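Phosphatidylinositol-specific phospholipase C (Listeria monocytogenes, PDB 2PLC) is a bacterial phosphatidylinositol-specific phospholipase C, a single-chain enzyme whose X domain has a TIM-barrel fold. Local coordinates at residues 15-27 with 249-261. Numbering follows the deposited sequence.
Sequences NLAALSIPGTHDT and VRGLGILIMDFPE
Ser-20 OG is held by two partners: Leu-252 N donates to it almost straight at 3.0 Å, and the hydroxyl in turn bonds to Asn-271 OD1, near the C-terminus, as acceptor. It lies at the start of a parallel pairing between the first and last strands of the irregular TIM barrel, 20-24 and 253-257, whose axes run 28° apart. Backbone bonds link Pro-22 to Arg-59 and Thr-24 to Tyr-60, at the start of strand 60-65, and Ile-254 to strand 212-216; the pair thus joins the two ends of the barrel's strand order, at the seam between its first and last strands. The register follows from alternating bonds: Ile-21 takes Gly-253 O through its N (2.8 Å) and offers its O to Leu-255 N, while Gly-23 repeats the pattern with Leu-255 O and Met-257 N. Before the strands, a water bridges Ala-18 O and, weakly, Gly-251 N.

Ile-21 and Ile-254 lie alongside each other, CB of the former 4.1 Å from CG1 of the latter. They share a face with Ile-256, which also meets Tyr-60 and Leu-214 on the flanking strands. On the reverse face Pro-22, Leu-255 and Met-257 pack against Ile-268 of helix 262-269, and the bent methionine chain brings CE to 3.8 Å from Gly-23 O.

Beyond the strand ends, at the C-terminal mouth of the barrel, His-25 N binds Met-257 O at 2.8 Å, an oxygen that Gln-46 NE2 also holds. With CG anti to its own N (chi1 165°), the His-25 ring lies beside the Asp-258 carboxylate, their planes 47° apart. ND1 donates at 2.9 Å to Asp-258 OD1, which sits in the ring plane and accepts through its syn lone pair.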
ATOM      1  N   ASN A  15       2.901  16.202   6.710  1.00 30.04           N
ATOM      2  CA  ASN A  15       3.798  15.305   5.991  1.00 31.50           C
ATOM      3  C   ASN A  15       3.178  13.911   5.921  1.00 27.88           C
ATOM      4  O   ASN A  15       2.426  13.503   6.807  1.00 29.01           O
ATOM      5  CB  ASN A  15       5.166  15.244   6.668  1.00 28.15           C
ATOM      6  CG  ASN A  15       6.208  14.556   5.808  1.00 31.48           C
ATOM      7  OD1 ASN A  15       6.426  13.354   5.920  1.00 36.46           O
ATOM      8  ND2 ASN A  15       6.852  15.318   4.938  1.00 33.50           N
ATOM      9  N   LEU A  16       3.484  13.190   4.854  1.00 24.46           N
ATOM     10  CA  LEU A  16       2.943  11.855   4.667  1.00 26.93           C
ATOM     11  C   LEU A  16       3.376  10.901   5.781  1.00 24.14           C
ATOM     12  O   LEU A  16       2.633   9.995   6.146  1.00 20.97           O
ATOM     13  CB  LEU A  16       3.374  11.312   3.302  1.00 28.24           C
ATOM     14  CG  LEU A  16       2.322  10.685   2.386  1.00 30.41           C
ATOM     15  CD1 LEU A  16       1.151  11.635   2.181  1.00 34.20           C
ATOM     16  CD2 LEU A  16       2.965  10.359   1.054  1.00 26.86           C
ATOM     17  N   ALA A  17       4.567  11.124   6.335  1.00 27.45           N
ATOM     18  CA  ALA A  17       5.099  10.275   7.407  1.00 23.59           C
ATOM     19  C   ALA A  17       4.429  10.510   8.758  1.00 23.04           C
ATOM     20  O   ALA A  17       4.553   9.697   9.675  1.00 26.22           O
ATOM     21  CB  ALA A  17       6.596  10.463   7.529  1.00 22.79           C
ATOM     22  N   ALA A  18       3.718  11.624   8.872  1.00 24.32           N
ATOM     23  CA  ALA A  18       3.018  11.977  10.100  1.00 24.93           C
ATOM     24  C   ALA A  18       1.592  11.423  10.140  1.00 26.10           C
ATOM     25  O   ALA A  18       0.813  11.773  11.029  1.00 23.95           O
ATOM     26  CB  ALA A  18       2.985  13.485  10.249  1.00 30.66           C
ATOM     27  N   LEU A  19       1.262  10.532   9.207  1.00 22.64           N
ATOM     28  CA  LEU A  19      -0.088   9.970   9.135  1.00 22.64           C
ATOM     29  C   LEU A  19      -0.225   8.494   9.486  1.00 20.94           C
ATOM     30  O   LEU A  19       0.752   7.743   9.504  1.00 21.62           O
ATOM     31  CB  LEU A  19      -0.659  10.161   7.726  1.00 16.12           C
ATOM     32  CG  LEU A  19      -0.813  11.561   7.138  1.00 19.94           C
ATOM     33  CD1 LEU A  19      -1.243  11.451   5.685  1.00 23.94           C
ATOM     34  CD2 LEU A  19      -1.824  12.346   7.935  1.00 25.48           C
ATOM     35  N   SER A  20      -1.465   8.102   9.765  1.00 18.29           N
ATOM     36  CA  SER A  20      -1.838   6.720  10.043  1.00 22.87           C
ATOM     37  C   SER A  20      -2.646   6.356   8.794  1.00 24.08           C
ATOM     38  O   SER A  20      -3.740   6.878   8.567  1.00 17.75           O
ATOM     39  CB  SER A  20      -2.709   6.631  11.292  1.00 21.70           C
ATOM     40  OG  SER A  20      -1.980   7.054  12.427  1.00 26.58           O
ATOM     41  N   ILE A  21      -2.082   5.492   7.960  1.00 20.77           N
ATOM     42  CA  ILE A  21      -2.733   5.125   6.708  1.00 20.53           C
ATOM     43  C   ILE A  21      -3.115   3.655   6.597  1.00 16.40           C
ATOM     44  O   ILE A  21      -2.301   2.782   6.887  1.00 13.87           O
ATOM     45  CB  ILE A  21      -1.799   5.470   5.526  1.00 23.09           C
ATOM     46  CG1 ILE A  21      -1.379   6.942   5.612  1.00 19.18           C
ATOM     47  CG2 ILE A  21      -2.478   5.168   4.197  1.00 16.80           C
ATOM     48  CD1 ILE A  21      -0.245   7.315   4.687  1.00 19.01           C
ATOM     49  N   PRO A  22      -4.372   3.369   6.201  1.00 16.86           N
ATOM     50  CA  PRO A  22      -4.876   1.997   6.037  1.00 12.78           C
ATOM     51  C   PRO A  22      -4.428   1.514   4.657  1.00 15.01           C
ATOM     52  O   PRO A  22      -4.534   2.257   3.675  1.00 17.99           O
ATOM     53  CB  PRO A  22      -6.402   2.172   6.040  1.00 10.76           C
ATOM     54  CG  PRO A  22      -6.640   3.599   6.488  1.00 17.80           C
ATOM     55  CD  PRO A  22      -5.452   4.342   5.972  1.00 13.69           C
ATOM     56  N   GLY A  23      -3.935   0.284   4.579  1.00 11.69           N
ATOM     57  CA  GLY A  23      -3.498  -0.256   3.301  1.00 11.86           C
ATOM     58  C   GLY A  23      -3.883  -1.712   3.181  1.00  8.34           C
ATOM     59  O   GLY A  23      -4.292  -2.324   4.164  1.00 13.52           O
ATOM     60  N   THR A  24      -3.767  -2.270   1.982  1.00  9.53           N
ATOM     61  CA  THR A  24      -4.097  -3.672   1.760  1.00  7.63           C
ATOM     62  C   THR A  24      -2.896  -4.438   1.205  1.00 13.47           C
ATOM     63  O   THR A  24      -2.109  -3.906   0.410  1.00  7.61           O
ATOM     64  CB  THR A  24      -5.259  -3.827   0.770  1.00 14.27           C
ATOM     65  OG1 THR A  24      -5.006  -3.017  -0.384  1.00 16.66           O
ATOM     66  CG2 THR A  24      -6.575  -3.424   1.403  1.00 10.90           C
ATOM     67  N   HIS A  25      -2.739  -5.676   1.664  1.00 12.75           N
ATOM     68  CA  HIS A  25      -1.660  -6.542   1.210  1.00 10.27           C
ATOM     69  C   HIS A  25      -2.212  -7.339   0.034  1.00 15.55           C
ATOM     70  O   HIS A  25      -3.337  -7.839   0.100  1.00 13.44           O
ATOM     71  CB  HIS A  25      -1.227  -7.482   2.340  1.00 10.98           C
ATOM     72  CG  HIS A  25      -0.385  -8.633   1.887  1.00 16.62           C
ATOM     73  ND1 HIS A  25      -0.797  -9.943   1.997  1.00 20.92           N
ATOM     74  CD2 HIS A  25       0.846  -8.672   1.325  1.00 17.82           C
ATOM     75  CE1 HIS A  25       0.142 -10.740   1.524  1.00 21.05           C
ATOM     76  NE2 HIS A  25       1.150  -9.994   1.110  1.00 18.53           N
ATOM     77  N   ASP A  26      -1.437  -7.417  -1.049  1.00 16.79           N
ATOM     78  CA  ASP A  26      -1.839  -8.139  -2.258  1.00 15.23           C
ATOM     79  C   ASP A  26      -3.254  -7.721  -2.669  1.00 12.80           C
ATOM     80  O   ASP A  26      -4.168  -8.538  -2.818  1.00 15.86           O
ATOM     81  CB  ASP A  26      -1.761  -9.645  -2.022  1.00 17.65           C
ATOM     82  CG  ASP A  26      -1.429 -10.417  -3.276  1.00 22.65           C
ATOM     83  OD1 ASP A  26      -1.454  -9.852  -4.396  1.00 24.21           O
ATOM     84  OD2 ASP A  26      -1.128 -11.610  -3.122  1.00 25.52           O
ATOM     85  N   THR A  27      -3.395  -6.414  -2.833  1.00 15.32           N
ATOM     86  CA  THR A  27      -4.625  -5.739  -3.197  1.00 14.69           C
ATOM     87  C   THR A  27      -5.561  -6.432  -4.190  1.00 14.93           C
ATOM     88  O   THR A  27      -6.770  -6.488  -3.960  1.00 12.36           O
ATOM     89  CB  THR A  27      -4.284  -4.343  -3.740  1.00 17.67           C
ATOM     90  OG1 THR A  27      -3.475  -3.645  -2.776  1.00 16.18           O
ATOM     91  CG2 THR A  27      -5.560  -3.547  -4.034  1.00 14.46           C
ATOM     92  N   VAL A 249      -1.899   9.740  20.682  1.00 30.67           N
ATOM     93  CA  VAL A 249      -0.761   9.286  19.889  1.00 26.97           C
ATOM     94  C   VAL A 249      -1.165   9.063  18.431  1.00 29.57           C
ATOM     95  O   VAL A 249      -1.955   8.164  18.129  1.00 29.87           O
ATOM     96  CB  VAL A 249      -0.166   7.988  20.459  1.00 26.03           C
ATOM     97  CG1 VAL A 249       1.096   7.612  19.701  1.00 27.09           C
ATOM     98  CG2 VAL A 249       0.132   8.159  21.939  1.00 28.09           C
ATOM     99  N   ARG A 250      -0.617   9.890  17.538  1.00 32.46           N
ATOM    100  CA  ARG A 250      -0.903   9.828  16.103  1.00 32.17           C
ATOM    101  C   ARG A 250       0.310   9.430  15.257  1.00 33.67           C
ATOM    102  O   ARG A 250       1.409   9.219  15.777  1.00 36.97           O
ATOM    103  CB  ARG A 250      -1.401  11.185  15.598  1.00 33.91           C
ATOM    104  CG  ARG A 250      -2.750  11.638  16.114  1.00 42.33           C
ATOM    105  CD  ARG A 250      -2.651  12.316  17.457  1.00 51.59           C
ATOM    106  NE  ARG A 250      -3.644  13.380  17.588  1.00 64.99           N
ATOM    107  CZ  ARG A 250      -4.805  13.262  18.227  1.00 72.07           C
ATOM    108  NH1 ARG A 250      -5.143  12.119  18.810  1.00 73.66           N
ATOM    109  NH2 ARG A 250      -5.634  14.295  18.282  1.00 79.64           N
ATOM    110  N   GLY A 251       0.093   9.355  13.942  1.00 32.29           N
ATOM    111  CA  GLY A 251       1.155   9.024  12.999  1.00 33.57           C
ATOM    112  C   GLY A 251       1.764   7.644  13.126  1.00 26.95           C
ATOM    113  O   GLY A 251       2.983   7.499  13.155  1.00 32.47           O
ATOM    114  N   LEU A 252       0.909   6.628  13.112  1.00 27.79           N
ATOM    115  CA  LEU A 252       1.336   5.243  13.253  1.00 19.04           C
ATOM    116  C   LEU A 252       1.894   4.615  11.979  1.00 16.59           C
ATOM    117  O   LEU A 252       2.313   3.461  11.985  1.00 20.55           O
ATOM    118  CB  LEU A 252       0.173   4.406  13.781  1.00 20.69           C
ATOM    119  CG  LEU A 252      -0.524   4.938  15.037  1.00 16.42           C
ATOM    120  CD1 LEU A 252      -1.654   4.006  15.424  1.00 25.16           C
ATOM    121  CD2 LEU A 252       0.468   5.090  16.181  1.00 13.19           C
ATOM    122  N   GLY A 253       1.907   5.373  10.889  1.00 19.94           N
ATOM    123  CA  GLY A 253       2.420   4.849   9.636  1.00 17.23           C
ATOM    124  C   GLY A 253       1.365   4.096   8.848  1.00 17.10           C
ATOM    125  O   GLY A 253       0.169   4.235   9.096  1.00 19.22           O
ATOM    126  N   ILE A 254       1.822   3.275   7.910  1.00 16.81           N
ATOM    127  CA  ILE A 254       0.940   2.491   7.051  1.00 14.30           C
ATOM    128  C   ILE A 254       0.686   1.089   7.599  1.00 11.01           C
ATOM    129  O   ILE A 254       1.606   0.277   7.717  1.00 12.40           O
ATOM    130  CB  ILE A 254       1.523   2.386   5.632  1.00 12.01           C
ATOM    131  CG1 ILE A 254       1.874   3.785   5.119  1.00 10.64           C
ATOM    132  CG2 ILE A 254       0.512   1.727   4.700  1.00 12.45           C
ATOM    133  CD1 ILE A 254       2.718   3.793   3.884  1.00 14.55           C
ATOM    134  N   LEU A 255      -0.569   0.830   7.951  1.00  7.91           N
ATOM    135  CA  LEU A 255      -0.996  -0.461   8.489  1.00 11.42           C
ATOM    136  C   LEU A 255      -1.583  -1.260   7.328  1.00 14.48           C
ATOM    137  O   LEU A 255      -2.692  -0.987   6.860  1.00 16.38           O
ATOM    138  CB  LEU A 255      -2.015  -0.249   9.618  1.00 11.87           C
ATOM    139  CG  LEU A 255      -1.466   0.583  10.797  1.00 18.25           C
ATOM    140  CD1 LEU A 255      -2.525   0.801  11.863  1.00 12.59           C
ATOM    141  CD2 LEU A 255      -0.246  -0.107  11.399  1.00 17.13           C
ATOM    142  N   ILE A 256      -0.803  -2.235   6.866  1.00 13.23           N
ATOM    143  CA  ILE A 256      -1.132  -3.075   5.718  1.00 11.37           C
ATOM    144  C   ILE A 256      -1.811  -4.391   6.110  1.00 15.79           C
ATOM    145  O   ILE A 256      -1.186  -5.272   6.705  1.00 19.68           O
ATOM    146  CB  ILE A 256       0.158  -3.320   4.899  1.00 10.60           C
ATOM    147  CG1 ILE A 256       0.917  -1.989   4.748  1.00  6.58           C
ATOM    148  CG2 ILE A 256      -0.176  -3.855   3.532  1.00  7.99           C
ATOM    149  CD1 ILE A 256       2.280  -2.124   4.160  1.00 10.86           C
ATOM    150  N   MET A 257      -3.065  -4.551   5.685  1.00 15.99           N
ATOM    151  CA  MET A 257      -3.864  -5.713   6.054  1.00 13.71           C
ATOM    152  C   MET A 257      -4.454  -6.608   4.964  1.00 19.99           C
ATOM    153  O   MET A 257      -4.552  -6.236   3.786  1.00 16.71           O
ATOM    154  CB  MET A 257      -5.046  -5.235   6.911  1.00 15.35           C
ATOM    155  CG  MET A 257      -4.688  -4.284   8.034  1.00 14.08           C
ATOM    156  SD  MET A 257      -6.110  -3.394   8.655  1.00 22.55           S
ATOM    157  CE  MET A 257      -6.187  -2.031   7.477  1.00 21.64           C
ATOM    158  N   ASP A 258      -4.852  -7.799   5.407  1.00 14.54           N
ATOM    159  CA  ASP A 258      -5.542  -8.792   4.594  1.00 14.78           C
ATOM    160  C   ASP A 258      -6.950  -8.717   5.174  1.00 17.46           C
ATOM    161  O   ASP A 258      -7.107  -8.510   6.380  1.00 18.61           O
ATOM    162  CB  ASP A 258      -5.026 -10.206   4.860  1.00 12.58           C
ATOM    163  CG  ASP A 258      -3.733 -10.510   4.150  1.00 16.86           C
ATOM    164  OD1 ASP A 258      -3.427  -9.860   3.127  1.00 18.97           O
ATOM    165  OD2 ASP A 258      -3.030 -11.432   4.614  1.00 17.89           O
ATOM    166  N   PHE A 259      -7.961  -8.833   4.315  1.00 20.58           N
ATOM    167  CA  PHE A 259      -9.366  -8.806   4.725  1.00 18.18           C
ATOM    168  C   PHE A 259      -9.756  -7.714   5.735  1.00 18.86           C
ATOM    169  O   PHE A 259     -10.351  -8.005   6.773  1.00 18.45           O
ATOM    170  CB  PHE A 259      -9.771 -10.177   5.286  1.00 16.22           C
ATOM    171  CG  PHE A 259      -9.610 -11.307   4.314  1.00 14.21           C
ATOM    172  CD1 PHE A 259     -10.548 -11.518   3.315  1.00 13.82           C
ATOM    173  CD2 PHE A 259      -8.539 -12.185   4.421  1.00  9.50           C
ATOM    174  CE1 PHE A 259     -10.426 -12.591   2.438  1.00 16.37           C
ATOM    175  CE2 PHE A 259      -8.407 -13.256   3.554  1.00 10.87           C
ATOM    176  CZ  PHE A 259      -9.352 -13.464   2.558  1.00 14.04           C
ATOM    177  N   PRO A 260      -9.424  -6.445   5.451  1.00 18.38           N
ATOM    178  CA  PRO A 260      -9.800  -5.410   6.415  1.00 20.80           C
ATOM    179  C   PRO A 260     -11.289  -5.116   6.381  1.00 22.22           C
ATOM    180  O   PRO A 260     -11.905  -5.121   5.318  1.00 24.52           O
ATOM    181  CB  PRO A 260      -9.006  -4.204   5.932  1.00 23.97           C
ATOM    182  CG  PRO A 260      -8.980  -4.405   4.440  1.00 16.47           C
ATOM    183  CD  PRO A 260      -8.658  -5.871   4.332  1.00 15.16           C
ATOM    184  N   GLU A 261     -11.870  -4.893   7.554  1.00 24.41           N
ATOM    185  CA  GLU A 261     -13.285  -4.557   7.656  1.00 26.36           C
ATOM    186  C   GLU A 261     -13.457  -3.042   7.604  1.00 27.64           C
ATOM    187  O   GLU A 261     -12.551  -2.292   7.973  1.00 26.56           O
ATOM    188  CB  GLU A 261     -13.872  -5.108   8.950  1.00 25.61           C
ATOM    189  CG  GLU A 261     -13.890  -6.615   8.990  1.00 40.63           C
ATOM    190  CD  GLU A 261     -14.624  -7.148  10.193  1.00 56.45           C
ATOM    191  OE1 GLU A 261     -14.068  -7.073  11.314  1.00 66.57           O
ATOM    192  OE2 GLU A 261     -15.761  -7.639  10.015  1.00 62.10           O
TER
HETATM  193  O   HOH W   1      -1.694  11.311  12.457  1.00 48.37           O